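Local coordinates for protein TRUD (Uncultured prochloron, PDB 4BS9) that acts as a cyanobactin heterocyclase of the YcaO family, probably using ATP to close heterocycles in the precursor peptide of trunkamide-type natural products, at residues A[16-24]-A[33-43]; A[108-116]-A[134-144]. One frame throughout, in Å; residues are numbered along the deposited sequence.

Interaction 1 of 2, residues A[16-24]-A[33-43]; sequences IIEPKQVYL and LTGQLYCQILP
V22 and L33 form a hydrogen-bonded antiparallel pair, and they anchor this contact through their backbones. V22 N gives to L33 O at 3.0 Å. L33 N returns a straighter bond to V22 O, with 175° at the hydrogen. Q21 and T34 make the next pair, a non-hydrogen-bonded one, and their side chains lie side by side on the same face. Beyond them K20 O accepts G35 N at 2.9 Å. G35 is the N-cap of helix 36-41, so this bond ties the turn at 18-20 to the start of that helix. The backbone of G35, at phi 153°, would push a side chain against the preceding carbonyl.

The apolar contacts lie on the other face, that of V22 and L33. V22 points its two methyls to different partners. CG1 stands anti to the backbone N (chi1 169°) and meets L42 CD2 at 3.6 Å, while CG2 reaches C39 SG at 3.8 Å. I16 adds a second patch, with CG2 against C39 CB and CD1 on P43 CD at 3.7 Å. C39 thus fits between I16 and V22.

At the exposed edge, the extended aliphatic chain of K20 passes over the amide of Q36, with CD 3.3 Å from NE2.

The whole contact falls within the winged helix-turn-helix region. Strand 21-26 is the middle strand of the three-stranded antiparallel sheet, between 13-17 and 29-34. Helix 64-76 packs on L33 and Y38, and Y23 OH bonds Q230 of the second subunit.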
ATOM      1  N   ILE A  16     -11.252   9.437 -37.629  1.00 75.82           N
ATOM      2  CA  ILE A  16     -10.602  10.459 -38.445  1.00 74.25           C
ATOM      3  C   ILE A  16     -11.448  11.716 -38.429  1.00 77.13           C
ATOM      4  O   ILE A  16     -12.609  11.683 -38.818  1.00 82.05           O
ATOM      5  CB  ILE A  16     -10.436   9.982 -39.902  1.00 72.57           C
ATOM      6  CG1 ILE A  16      -9.531   8.739 -39.944  1.00 71.72           C
ATOM      7  CG2 ILE A  16      -9.856  11.089 -40.766  1.00 71.74           C
ATOM      8  CD1 ILE A  16      -9.343   8.116 -41.321  1.00 71.85           C
ATOM      9  N   ILE A  17     -10.867  12.825 -37.994  1.00 77.63           N
ATOM     10  CA  ILE A  17     -11.577  14.095 -37.963  1.00 81.97           C
ATOM     11  C   ILE A  17     -10.975  14.995 -39.005  1.00 83.28           C
ATOM     12  O   ILE A  17      -9.921  15.578 -38.812  1.00 79.19           O
ATOM     13  CB  ILE A  17     -11.532  14.700 -36.571  1.00 84.76           C
ATOM     14  CG1 ILE A  17     -12.344  13.782 -35.663  1.00 86.51           C
ATOM     15  CG2 ILE A  17     -12.091  16.118 -36.579  1.00 88.52           C
ATOM     16  CD1 ILE A  17     -12.216  14.084 -34.195  1.00 91.24           C
ATOM     17  N   GLU A  18     -11.730  15.148 -40.080  1.00 92.44           N
ATOM     18  CA  GLU A  18     -11.185  15.202 -41.425  1.00 96.80           C
ATOM     19  C   GLU A  18      -9.917  16.001 -41.652  1.00 98.47           C
ATOM     20  O   GLU A  18      -8.885  15.398 -41.924  1.00111.64           O
ATOM     21  CB  GLU A  18     -12.246  15.610 -42.452  1.00103.96           C
ATOM     22  CG  GLU A  18     -11.771  15.525 -43.905  1.00108.81           C
ATOM     23  CD  GLU A  18     -10.895  14.303 -44.206  1.00108.67           C
ATOM     24  OE1 GLU A  18     -11.158  13.200 -43.671  1.00109.17           O
ATOM     25  OE2 GLU A  18      -9.932  14.442 -44.993  1.00110.86           O
ATOM     26  N   PRO A  19      -9.972  17.335 -41.563  1.00 94.06           N
ATOM     27  CA  PRO A  19      -8.839  18.044 -42.182  1.00 89.78           C
ATOM     28  C   PRO A  19      -7.474  17.476 -41.759  1.00 86.34           C
ATOM     29  O   PRO A  19      -6.697  17.065 -42.613  1.00 84.44           O
ATOM     30  CB  PRO A  19      -9.023  19.497 -41.729  1.00 92.63           C
ATOM     31  CG  PRO A  19      -9.916  19.425 -40.534  1.00 96.60           C
ATOM     32  CD  PRO A  19     -10.774  18.196 -40.682  1.00 95.25           C
ATOM     33  N   LYS A  20      -7.221  17.379 -40.456  1.00 85.86           N
ATOM     34  CA  LYS A  20      -5.851  17.211 -39.965  1.00 86.61           C
ATOM     35  C   LYS A  20      -5.658  16.301 -38.736  1.00 82.84           C
ATOM     36  O   LYS A  20      -4.541  16.133 -38.257  1.00 73.48           O
ATOM     37  CB  LYS A  20      -5.330  18.603 -39.633  1.00 95.26           C
ATOM     38  CG  LYS A  20      -3.828  18.741 -39.713  1.00102.47           C
ATOM     39  CD  LYS A  20      -3.424  20.175 -39.415  1.00111.01           C
ATOM     40  CE  LYS A  20      -1.938  20.290 -39.110  1.00114.85           C
ATOM     41  NZ  LYS A  20      -1.653  21.481 -38.257  1.00120.57           N
ATOM     42  N   GLN A  21      -6.737  15.695 -38.248  1.00 85.66           N
ATOM     43  CA  GLN A  21      -6.733  14.980 -36.976  1.00 81.55           C
ATOM     44  C   GLN A  21      -7.091  13.537 -37.162  1.00 78.22           C
ATOM     45  O   GLN A  21      -7.969  13.209 -37.953  1.00 78.91           O
ATOM     46  CB  GLN A  21      -7.764  15.595 -36.010  1.00 86.36           C
ATOM     47  CG  GLN A  21      -7.204  16.653 -35.082  1.00 88.41           C
ATOM     48  CD  GLN A  21      -5.945  16.163 -34.408  1.00 87.37           C
ATOM     49  OE1 GLN A  21      -5.898  15.043 -33.904  1.00 89.64           O
ATOM     50  NE2 GLN A  21      -4.904  16.977 -34.436  1.00 90.06           N
ATOM     51  N   VAL A  22      -6.416  12.680 -36.407  1.00 77.48           N
ATOM     52  CA  VAL A  22      -6.776  11.271 -36.292  1.00 73.95           C
ATOM     53  C   VAL A  22      -6.570  10.819 -34.857  1.00 70.71           C
ATOM     54  O   VAL A  22      -5.566  11.144 -34.230  1.00 69.85           O
ATOM     55  CB  VAL A  22      -5.915  10.396 -37.201  1.00 74.61           C
ATOM     56  CG1 VAL A  22      -6.111   8.928 -36.863  1.00 75.74           C
ATOM     57  CG2 VAL A  22      -6.269  10.658 -38.652  1.00 76.86           C
ATOM     58  N   TYR A  23      -7.530  10.067 -34.340  1.00 67.62           N
ATOM     59  CA  TYR A  23      -7.457   9.595 -32.982  1.00 64.93           C
ATOM     60  C   TYR A  23      -7.467   8.082 -33.017  1.00 64.14           C
ATOM     61  O   TYR A  23      -8.268   7.487 -33.727  1.00 64.85           O
ATOM     62  CB  TYR A  23      -8.643  10.110 -32.190  1.00 65.67           C
ATOM     63  CG  TYR A  23      -8.669  11.604 -32.016  1.00 68.37           C
ATOM     64  CD1 TYR A  23      -9.167  12.422 -33.007  1.00 71.45           C
ATOM     65  CD2 TYR A  23      -8.208  12.203 -30.852  1.00 69.05           C
ATOM     66  CE1 TYR A  23      -9.203  13.797 -32.845  1.00 74.23           C
ATOM     67  CE2 TYR A  23      -8.250  13.576 -30.679  1.00 69.73           C
ATOM     68  CZ  TYR A  23      -8.754  14.365 -31.678  1.00 73.21           C
ATOM     69  OH  TYR A  23      -8.802  15.734 -31.554  1.00 75.93           O
ATOM     70  N   LEU A  24      -6.546   7.471 -32.277  1.00 63.34           N
ATOM     71  CA  LEU A  24      -6.530   6.038 -32.070  1.00 65.16           C
ATOM     72  C   LEU A  24      -7.022   5.770 -30.639  1.00 66.11           C
ATOM     73  O   LEU A  24      -6.348   6.102 -29.646  1.00 65.40           O
ATOM     74  CB  LEU A  24      -5.121   5.468 -32.307  1.00 64.20           C
ATOM     75  CG  LEU A  24      -4.439   5.912 -33.601  1.00 63.96           C
ATOM     76  CD1 LEU A  24      -3.170   5.114 -33.854  1.00 64.71           C
ATOM     77  CD2 LEU A  24      -5.372   5.762 -34.789  1.00 65.84           C
ATOM     78  N   LEU A  33      -2.859  11.506 -33.802  1.00 71.77           N
ATOM     79  CA  LEU A  33      -1.936  11.800 -34.883  1.00 69.08           C
ATOM     80  C   LEU A  33      -2.385  13.064 -35.562  1.00 71.17           C
ATOM     81  O   LEU A  33      -3.582  13.344 -35.645  1.00 74.31           O
ATOM     82  CB  LEU A  33      -1.881  10.671 -35.887  1.00 67.91           C
ATOM     83  CG  LEU A  33      -1.232   9.406 -35.342  1.00 70.85           C
ATOM     84  CD1 LEU A  33      -1.431   8.282 -36.349  1.00 75.03           C
ATOM     85  CD2 LEU A  33       0.241   9.612 -35.029  1.00 71.47           C
ATOM     86  N   THR A  34      -1.407  13.819 -36.052  1.00 71.71           N
ATOM     87  CA  THR A  34      -1.650  15.125 -36.630  1.00 71.52           C
ATOM     88  C   THR A  34      -1.000  15.211 -38.010  1.00 69.47           C
ATOM     89  O   THR A  34       0.206  15.038 -38.167  1.00 66.87           O
ATOM     90  CB  THR A  34      -1.121  16.231 -35.691  1.00 73.80           C
ATOM     91  OG1 THR A  34      -1.493  15.917 -34.346  1.00 73.72           O
ATOM     92  CG2 THR A  34      -1.684  17.594 -36.063  1.00 76.59           C
ATOM     93  N   GLY A  35      -1.828  15.467 -39.012  1.00 72.06           N
ATOM     94  CA  GLY A  35      -1.363  15.629 -40.370  1.00 73.01           C
ATOM     95  C   GLY A  35      -2.450  15.268 -41.351  1.00 74.72           C
ATOM     96  O   GLY A  35      -3.146  14.267 -41.175  1.00 77.70           O
ATOM     97  N   GLN A  36      -2.578  16.085 -42.391  1.00 78.61           N
ATOM     98  CA  GLN A  36      -3.447  15.797 -43.527  1.00 78.65           C
ATOM     99  C   GLN A  36      -3.078  14.464 -44.170  1.00 77.10           C
ATOM    100  O   GLN A  36      -3.945  13.765 -44.678  1.00 80.44           O
ATOM    101  CB  GLN A  36      -3.345  16.893 -44.582  1.00 82.12           C
ATOM    102  CG  GLN A  36      -3.712  18.293 -44.097  1.00 87.85           C
ATOM    103  CD  GLN A  36      -2.620  18.966 -43.276  1.00 90.99           C
ATOM    104  OE1 GLN A  36      -1.496  18.478 -43.192  1.00 97.79           O
ATOM    105  NE2 GLN A  36      -2.954  20.081 -42.652  1.00 94.81           N
ATOM    106  N   LEU A  37      -1.797  14.103 -44.149  1.00 75.78           N
ATOM    107  CA  LEU A  37      -1.378  12.830 -44.733  1.00 75.77           C
ATOM    108  C   LEU A  37      -2.027  11.656 -44.013  1.00 74.71           C
ATOM    109  O   LEU A  37      -2.566  10.756 -44.664  1.00 76.28           O
ATOM    110  CB  LEU A  37       0.152  12.687 -44.778  1.00 75.72           C
ATOM    111  CG  LEU A  37       0.794  13.251 -46.054  1.00 78.10           C
ATOM    112  CD1 LEU A  37       0.770  14.773 -46.053  1.00 86.53           C
ATOM    113  CD2 LEU A  37       2.219  12.767 -46.205  1.00 78.77           C
ATOM    114  N   TYR A  38      -2.012  11.677 -42.683  1.00 75.48           N
ATOM    115  CA  TYR A  38      -2.623  10.592 -41.899  1.00 72.97           C
ATOM    116  C   TYR A  38      -4.102  10.422 -42.227  1.00 72.59           C
ATOM    117  O   TYR A  38      -4.577   9.301 -42.346  1.00 73.93           O
ATOM    118  CB  TYR A  38      -2.462  10.830 -40.411  1.00 71.13           C
ATOM    119  CG  TYR A  38      -1.038  10.801 -39.946  1.00 72.81           C
ATOM    120  CD1 TYR A  38      -0.266   9.642 -40.066  1.00 75.01           C
ATOM    121  CD2 TYR A  38      -0.453  11.923 -39.366  1.00 73.50           C
ATOM    122  CE1 TYR A  38       1.056   9.606 -39.626  1.00 73.83           C
ATOM    123  CE2 TYR A  38       0.862  11.893 -38.917  1.00 73.92           C
ATOM    124  CZ  TYR A  38       1.610  10.739 -39.051  1.00 72.61           C
ATOM    125  OH  TYR A  38       2.903  10.728 -38.605  1.00 69.68           O
ATOM    126  N   CYS A  39      -4.824  11.527 -42.392  1.00 73.47           N
ATOM    127  CA  CYS A  39      -6.257  11.452 -42.706  1.00 76.32           C
ATOM    128  C   CYS A  39      -6.524  10.841 -44.067  1.00 78.04           C
ATOM    129  O   CYS A  39      -7.597  10.280 -44.301  1.00 83.04           O
ATOM    130  CB  CYS A  39      -6.901  12.829 -42.660  1.00 78.95           C
ATOM    131  SG  CYS A  39      -6.764  13.624 -41.050  1.00 82.50           S
ATOM    132  N   GLN A  40      -5.551  10.955 -44.962  1.00 77.08           N
ATOM    133  CA  GLN A  40      -5.697  10.437 -46.310  1.00 77.84           C
ATOM    134  C   GLN A  40      -5.291   8.985 -46.490  1.00 77.53           C
ATOM    135  O   GLN A  40      -5.790   8.334 -47.407  1.00 80.17           O
ATOM    136  CB  GLN A  40      -4.880  11.283 -47.244  1.00 77.89           C
ATOM    137  CG  GLN A  40      -5.390  12.700 -47.310  1.00 80.62           C
ATOM    138  CD  GLN A  40      -4.569  13.539 -48.261  1.00 82.01           C
ATOM    139  OE1 GLN A  40      -4.647  13.357 -49.480  1.00 83.96           O
ATOM    140  NE2 GLN A  40      -3.767  14.453 -47.716  1.00 79.37           N
ATOM    141  N   ILE A  41      -4.393   8.493 -45.634  1.00 73.71           N
ATOM    142  CA  ILE A  41      -3.855   7.132 -45.747  1.00 72.54           C
ATOM    143  C   ILE A  41      -4.597   6.121 -44.852  1.00 70.96           C
ATOM    144  O   ILE A  41      -4.890   4.997 -45.273  1.00 70.55           O
ATOM    145  CB  ILE A  41      -2.352   7.121 -45.412  1.00 70.40           C
ATOM    146  CG1 ILE A  41      -1.601   7.974 -46.431  1.00 72.47           C
ATOM    147  CG2 ILE A  41      -1.812   5.698 -45.418  1.00 71.40           C
ATOM    148  CD1 ILE A  41      -0.101   8.072 -46.213  1.00 72.80           C
ATOM    149  N   LEU A  42      -4.913   6.541 -43.631  1.00 68.03           N
ATOM    150  CA  LEU A  42      -5.507   5.661 -42.638  1.00 67.52           C
ATOM    151  C   LEU A  42      -6.848   5.027 -43.000  1.00 68.99           C
ATOM    152  O   LEU A  42      -7.161   3.963 -42.473  1.00 67.80           O
ATOM    153  CB  LEU A  42      -5.605   6.356 -41.284  1.00 67.13           C
ATOM    154  CG  LEU A  42      -4.344   6.078 -40.453  1.00 66.70           C
ATOM    155  CD1 LEU A  42      -3.085   6.627 -41.110  1.00 66.15           C
ATOM    156  CD2 LEU A  42      -4.479   6.645 -39.057  1.00 67.71           C
ATOM    157  N   PRO A  43      -7.633   5.646 -43.903  1.00 69.21           N
ATOM    158  CA  PRO A  43      -8.777   4.894 -44.383  1.00 69.44           C
ATOM    159  C   PRO A  43      -8.371   3.581 -45.031  1.00 72.60           C
ATOM    160  O   PRO A  43      -9.173   2.668 -45.076  1.00 79.41           O
ATOM    161  CB  PRO A  43      -9.401   5.815 -45.427  1.00 71.31           C
ATOM    162  CG  PRO A  43      -8.999   7.174 -45.014  1.00 71.71           C
ATOM    163  CD  PRO A  43      -7.628   7.023 -44.423  1.00 71.02           C
TER

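Interaction 2 of 2, residues A[108-116]-A[134-144]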
ATOM      1  N   GLY A 108       2.497 -19.811 -33.004  1.00 79.88           N
ATOM      2  CA  GLY A 108       2.845 -20.049 -31.608  1.00 77.65           C
ATOM      3  C   GLY A 108       1.967 -21.078 -30.912  1.00 74.63           C
ATOM      4  O   GLY A 108       2.467 -21.869 -30.118  1.00 76.45           O
ATOM      5  N   LEU A 109       0.669 -21.065 -31.222  1.00 72.45           N
ATOM      6  CA  LEU A 109      -0.318 -21.934 -30.565  1.00 69.73           C
ATOM      7  C   LEU A 109      -0.497 -23.330 -31.198  1.00 73.87           C
ATOM      8  O   LEU A 109      -1.113 -24.218 -30.596  1.00 72.95           O
ATOM      9  CB  LEU A 109      -1.678 -21.233 -30.540  1.00 68.78           C
ATOM     10  CG  LEU A 109      -1.808 -19.802 -29.983  1.00 65.95           C
ATOM     11  CD1 LEU A 109      -3.236 -19.283 -30.101  1.00 63.37           C
ATOM     12  CD2 LEU A 109      -1.361 -19.701 -28.531  1.00 64.60           C
ATOM     13  N   LYS A 110       0.044 -23.535 -32.394  1.00 79.32           N
ATOM     14  CA  LYS A 110      -0.214 -24.771 -33.133  1.00 86.28           C
ATOM     15  C   LYS A 110       0.476 -25.960 -32.483  1.00 82.82           C
ATOM     16  O   LYS A 110       0.148 -27.114 -32.772  1.00 88.19           O
ATOM     17  CB  LYS A 110       0.240 -24.649 -34.590  1.00 93.24           C
ATOM     18  CG  LYS A 110       1.753 -24.736 -34.744  1.00100.75           C
ATOM     19  CD  LYS A 110       2.225 -24.331 -36.128  1.00108.15           C
ATOM     20  CE  LYS A 110       3.745 -24.221 -36.174  1.00113.15           C
ATOM     21  NZ  LYS A 110       4.254 -24.158 -37.576  1.00117.82           N
ATOM     22  N   GLN A 111       1.445 -25.692 -31.627  1.00 77.24           N
ATOM     23  CA  GLN A 111       2.101 -26.780 -30.905  1.00 79.72           C
ATOM     24  C   GLN A 111       1.221 -27.435 -29.842  1.00 72.53           C
ATOM     25  O   GLN A 111       0.272 -26.821 -29.325  1.00 65.46           O
ATOM     26  CB  GLN A 111       3.408 -26.298 -30.293  1.00 81.95           C
ATOM     27  CG  GLN A 111       4.454 -26.046 -31.359  1.00 89.35           C
ATOM     28  CD  GLN A 111       5.835 -25.820 -30.787  1.00 92.07           C
ATOM     29  OE1 GLN A 111       6.229 -26.449 -29.793  1.00 88.49           O
ATOM     30  NE2 GLN A 111       6.594 -24.922 -31.421  1.00 94.55           N
ATOM     31  N   PRO A 112       1.529 -28.698 -29.520  1.00 71.38           N
ATOM     32  CA  PRO A 112       0.663 -29.448 -28.632  1.00 71.59           C
ATOM     33  C   PRO A 112       0.965 -29.198 -27.176  1.00 69.99           C
ATOM     34  O   PRO A 112       2.074 -28.801 -26.809  1.00 73.53           O
ATOM     35  CB  PRO A 112       0.969 -30.898 -28.985  1.00 72.98           C
ATOM     36  CG  PRO A 112       2.389 -30.876 -29.410  1.00 73.90           C
ATOM     37  CD  PRO A 112       2.680 -29.501 -29.956  1.00 73.17           C
ATOM     38  N   VAL A 113      -0.054 -29.441 -26.367  1.00 69.97           N
ATOM     39  CA  VAL A 113      -0.017 -29.294 -24.926  1.00 62.40           C
ATOM     40  C   VAL A 113      -0.755 -30.478 -24.363  1.00 64.41           C
ATOM     41  O   VAL A 113      -1.732 -30.938 -24.947  1.00 68.90           O
ATOM     42  CB  VAL A 113      -0.766 -28.047 -24.509  1.00 59.50           C
ATOM     43  CG1 VAL A 113      -1.110 -28.086 -23.037  1.00 59.66           C
ATOM     44  CG2 VAL A 113       0.063 -26.827 -24.827  1.00 59.07           C
ATOM     45  N   THR A 114      -0.294 -30.978 -23.226  1.00 65.43           N
ATOM     46  CA  THR A 114      -0.926 -32.121 -22.596  1.00 63.69           C
ATOM     47  C   THR A 114      -1.445 -31.732 -21.205  1.00 59.85           C
ATOM     48  O   THR A 114      -0.892 -30.845 -20.581  1.00 58.80           O
ATOM     49  CB  THR A 114       0.029 -33.316 -22.579  1.00 63.58           C
ATOM     50  OG1 THR A 114      -0.733 -34.498 -22.350  1.00 69.51           O
ATOM     51  CG2 THR A 114       1.111 -33.166 -21.521  1.00 62.60           C
ATOM     52  N   VAL A 115      -2.512 -32.399 -20.755  1.00 60.20           N
ATOM     53  CA  VAL A 115      -3.257 -32.059 -19.528  1.00 59.02           C
ATOM     54  C   VAL A 115      -3.354 -33.261 -18.592  1.00 58.88           C
ATOM     55  O   VAL A 115      -3.727 -34.331 -19.015  1.00 61.49           O
ATOM     56  CB  VAL A 115      -4.693 -31.611 -19.872  1.00 60.95           C
ATOM     57  CG1 VAL A 115      -5.407 -31.077 -18.648  1.00 61.25           C
ATOM     58  CG2 VAL A 115      -4.670 -30.536 -20.942  1.00 62.18           C
ATOM     59  N   THR A 116      -3.034 -33.092 -17.314  1.00 60.07           N
ATOM     60  CA  THR A 116      -2.980 -34.232 -16.377  1.00 63.50           C
ATOM     61  C   THR A 116      -3.380 -33.831 -14.963  1.00 64.32           C
ATOM     62  O   THR A 116      -3.610 -32.651 -14.676  1.00 65.08           O
ATOM     63  CB  THR A 116      -1.560 -34.834 -16.273  1.00 64.84           C
ATOM     64  OG1 THR A 116      -0.675 -33.849 -15.732  1.00 67.43           O
ATOM     65  CG2 THR A 116      -1.036 -35.276 -17.630  1.00 69.13           C
ATOM     66  N   LEU A 134      -8.935 -25.074 -24.381  1.00 62.53           N
ATOM     67  CA  LEU A 134      -7.686 -24.897 -25.107  1.00 64.56           C
ATOM     68  C   LEU A 134      -7.877 -25.108 -26.606  1.00 67.94           C
ATOM     69  O   LEU A 134      -7.339 -24.355 -27.430  1.00 66.49           O
ATOM     70  CB  LEU A 134      -6.616 -25.845 -24.573  1.00 65.23           C
ATOM     71  CG  LEU A 134      -6.206 -25.679 -23.106  1.00 61.32           C
ATOM     72  CD1 LEU A 134      -5.320 -26.839 -22.699  1.00 61.85           C
ATOM     73  CD2 LEU A 134      -5.482 -24.372 -22.888  1.00 58.67           C
ATOM     74  N   GLU A 135      -8.648 -26.122 -26.962  1.00 70.18           N
ATOM     75  CA  GLU A 135      -9.007 -26.304 -28.346  1.00 76.35           C
ATOM     76  C   GLU A 135      -9.689 -25.033 -28.847  1.00 77.02           C
ATOM     77  O   GLU A 135      -9.297 -24.478 -29.863  1.00 78.08           O
ATOM     78  CB  GLU A 135      -9.909 -27.520 -28.524  1.00 82.86           C
ATOM     79  CG  GLU A 135      -9.180 -28.829 -28.261  1.00 88.97           C
ATOM     80  CD  GLU A 135     -10.108 -30.029 -28.314  1.00 98.28           C
ATOM     81  OE1 GLU A 135     -10.892 -30.120 -29.286  1.00100.41           O
ATOM     82  OE2 GLU A 135     -10.052 -30.876 -27.388  1.00 99.11           O
ATOM     83  N   GLU A 136     -10.677 -24.548 -28.105  1.00 78.79           N
ATOM     84  CA  GLU A 136     -11.410 -23.342 -28.496  1.00 79.21           C
ATOM     85  C   GLU A 136     -10.491 -22.120 -28.603  1.00 72.78           C
ATOM     86  O   GLU A 136     -10.781 -21.194 -29.335  1.00 66.32           O
ATOM     87  CB  GLU A 136     -12.585 -23.082 -27.532  1.00 86.69           C
ATOM     88  CG  GLU A 136     -13.840 -23.931 -27.814  1.00102.99           C
ATOM     89  CD  GLU A 136     -13.902 -25.294 -27.083  1.00109.18           C
ATOM     90  OE1 GLU A 136     -14.050 -25.287 -25.835  1.00113.44           O
ATOM     91  OE2 GLU A 136     -13.841 -26.371 -27.748  1.00100.12           O
ATOM     92  N   ALA A 137      -9.371 -22.132 -27.888  1.00 70.71           N
ATOM     93  CA  ALA A 137      -8.392 -21.064 -27.994  1.00 68.07           C
ATOM     94  C   ALA A 137      -7.355 -21.322 -29.084  1.00 70.86           C
ATOM     95  O   ALA A 137      -6.366 -20.606 -29.178  1.00 75.19           O
ATOM     96  CB  ALA A 137      -7.710 -20.855 -26.654  1.00 67.03           C
ATOM     97  N   GLY A 138      -7.556 -22.338 -29.915  1.00 73.02           N
ATOM     98  CA  GLY A 138      -6.609 -22.630 -30.996  1.00 72.46           C
ATOM     99  C   GLY A 138      -5.389 -23.493 -30.668  1.00 73.21           C
ATOM    100  O   GLY A 138      -4.438 -23.505 -31.448  1.00 75.79           O
ATOM    101  N   ILE A 139      -5.435 -24.252 -29.566  1.00 71.92           N
ATOM    102  CA  ILE A 139      -4.290 -25.034 -29.053  1.00 70.41           C
ATOM    103  C   ILE A 139      -4.522 -26.547 -29.181  1.00 72.94           C
ATOM    104  O   ILE A 139      -5.594 -27.045 -28.833  1.00 76.48           O
ATOM    105  CB  ILE A 139      -4.048 -24.693 -27.558  1.00 67.66           C
ATOM    106  CG1 ILE A 139      -3.680 -23.226 -27.420  1.00 66.78           C
ATOM    107  CG2 ILE A 139      -2.949 -25.551 -26.946  1.00 66.10           C
ATOM    108  CD1 ILE A 139      -3.813 -22.686 -26.014  1.00 65.33           C
ATOM    109  N   GLN A 140      -3.509 -27.275 -29.649  1.00 75.16           N
ATOM    110  CA  GLN A 140      -3.585 -28.743 -29.787  1.00 79.50           C
ATOM    111  C   GLN A 140      -3.477 -29.418 -28.438  1.00 79.26           C
ATOM    112  O   GLN A 140      -2.588 -29.075 -27.665  1.00 80.99           O
ATOM    113  CB  GLN A 140      -2.416 -29.268 -30.613  1.00 84.67           C
ATOM    114  CG  GLN A 140      -2.699 -29.508 -32.075  1.00 92.92           C
ATOM    115  CD  GLN A 140      -1.877 -30.664 -32.625  1.00102.81           C
ATOM    116  OE1 GLN A 140      -1.501 -31.583 -31.889  1.00104.69           O
ATOM    117  NE2 GLN A 140      -1.612 -30.638 -33.927  1.00106.86           N
ATOM    118  N   VAL A 141      -4.340 -30.393 -28.154  1.00 79.79           N
ATOM    119  CA  VAL A 141      -4.232 -31.143 -26.902  1.00 79.45           C
ATOM    120  C   VAL A 141      -4.135 -32.615 -27.208  1.00 85.02           C
ATOM    121  O   VAL A 141      -4.819 -33.101 -28.097  1.00 93.40           O
ATOM    122  CB  VAL A 141      -5.417 -30.901 -25.960  1.00 78.75           C
ATOM    123  CG1 VAL A 141      -5.092 -31.411 -24.559  1.00 75.04           C
ATOM    124  CG2 VAL A 141      -5.760 -29.417 -25.911  1.00 78.18           C
ATOM    125  N   SER A 142      -3.291 -33.325 -26.469  1.00 88.21           N
ATOM    126  CA  SER A 142      -3.049 -34.743 -26.740  1.00 93.79           C
ATOM    127  C   SER A 142      -2.877 -35.578 -25.472  1.00 98.92           C
ATOM    128  O   SER A 142      -2.653 -35.030 -24.384  1.00102.46           O
ATOM    129  CB  SER A 142      -1.817 -34.866 -27.620  1.00 94.43           C
ATOM    130  OG  SER A 142      -0.786 -34.034 -27.134  1.00 91.59           O
ATOM    131  N   ASP A 143      -2.994 -36.899 -25.615  1.00108.16           N
ATOM    132  CA  ASP A 143      -2.894 -37.827 -24.473  1.00116.99           C
ATOM    133  C   ASP A 143      -1.433 -38.002 -24.018  1.00119.38           C
ATOM    134  O   ASP A 143      -0.560 -38.209 -24.853  1.00122.22           O
ATOM    135  CB  ASP A 143      -3.478 -39.202 -24.840  1.00121.25           C
ATOM    136  CG  ASP A 143      -4.958 -39.144 -25.192  1.00125.37           C
ATOM    137  OD1 ASP A 143      -5.522 -38.029 -25.275  1.00120.19           O
ATOM    138  OD2 ASP A 143      -5.555 -40.226 -25.392  1.00129.88           O
ATOM    139  N   PRO A 144      -1.160 -37.911 -22.696  1.00120.18           N
ATOM    140  CA  PRO A 144       0.198 -38.215 -22.200  1.00120.25           C
ATOM    141  C   PRO A 144       0.412 -39.706 -21.913  1.00121.75           C
ATOM    142  O   PRO A 144       1.454 -40.264 -22.265  1.00119.41           O
ATOM    143  CB  PRO A 144       0.303 -37.388 -20.910  1.00115.60           C
ATOM    144  CG  PRO A 144      -1.108 -37.158 -20.465  1.00114.48           C
ATOM    145  CD  PRO A 144      -2.042 -37.412 -21.621  1.00116.44           C
TER
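V113 and V141 pair in parallel within a beta-alpha-beta unit: strand 112-117, helix 124-136 and the short, weakly bonded strand 140-142. V113 holds both backbone bonds of the pair. Its N gives to Q140 O at 2.9 Å, and its O accepts S142 N at 3.2 Å. The same oxygen also meets V141 CA at 3.2 Å in a CA-H...O contact.

On the V113 face the packing is aliphatic. V113 CG2 lies 3.9 Å from I139 CG2. V115 CG2 touches V141 CG1 at 3.7 Å and L134 CD1, on the last turn of helix 124-136, at 4.1 Å. Beside the sheet, near the end of helix 105-109, L109 CB meets I139 CG1 at 4.2 Å.

T114 points to the other face, with P112. OG1 sits anti to the backbone N (chi1 -162°), where it lies against the ring of P144 and gives its hydrogen to S142 O at 2.8 Å, from 32° off the carbonyl plane. Replacing T114 with a valine would probably leave S142 O without this hydroxyl donor and weaken the hold on the end of strand 140-142.

Further out, a Schellman motif ends helix 124-136 and turns the chain into the strand. G138 is its C-prime residue, and I139 N bonds L134 O. M275 of helix 257-283 packs on both V113 and I139. Strand 160-163 flanks strand 112-117 as its other neighbour, and there T116 OG1 is hydrogen-bonded to Q160 OE1.

Interactions 1 and 2 follow one another along the chain; their nearest atoms are about 25 Å apart. They share no helix or strand. Each is partly buried: V22, L33 and C39 are buried in interaction 1, and L109, V113, V115 and the polar T114 in interaction 2, while K20, Q36, Q140 and P144 are exposed. Interaction 1 joins an antiparallel hairpin to the helix that follows it, and its cross-segment hydrogen bonds are all backbone to backbone. Interaction 2 adds the parallel edge strand 140-142 to a mixed sheet, and there a threonine hydroxyl supplements the backbone bonds. Glycine serves a helix start at 33-43 and a helix end at 134-144. Neither lies at the zinc site.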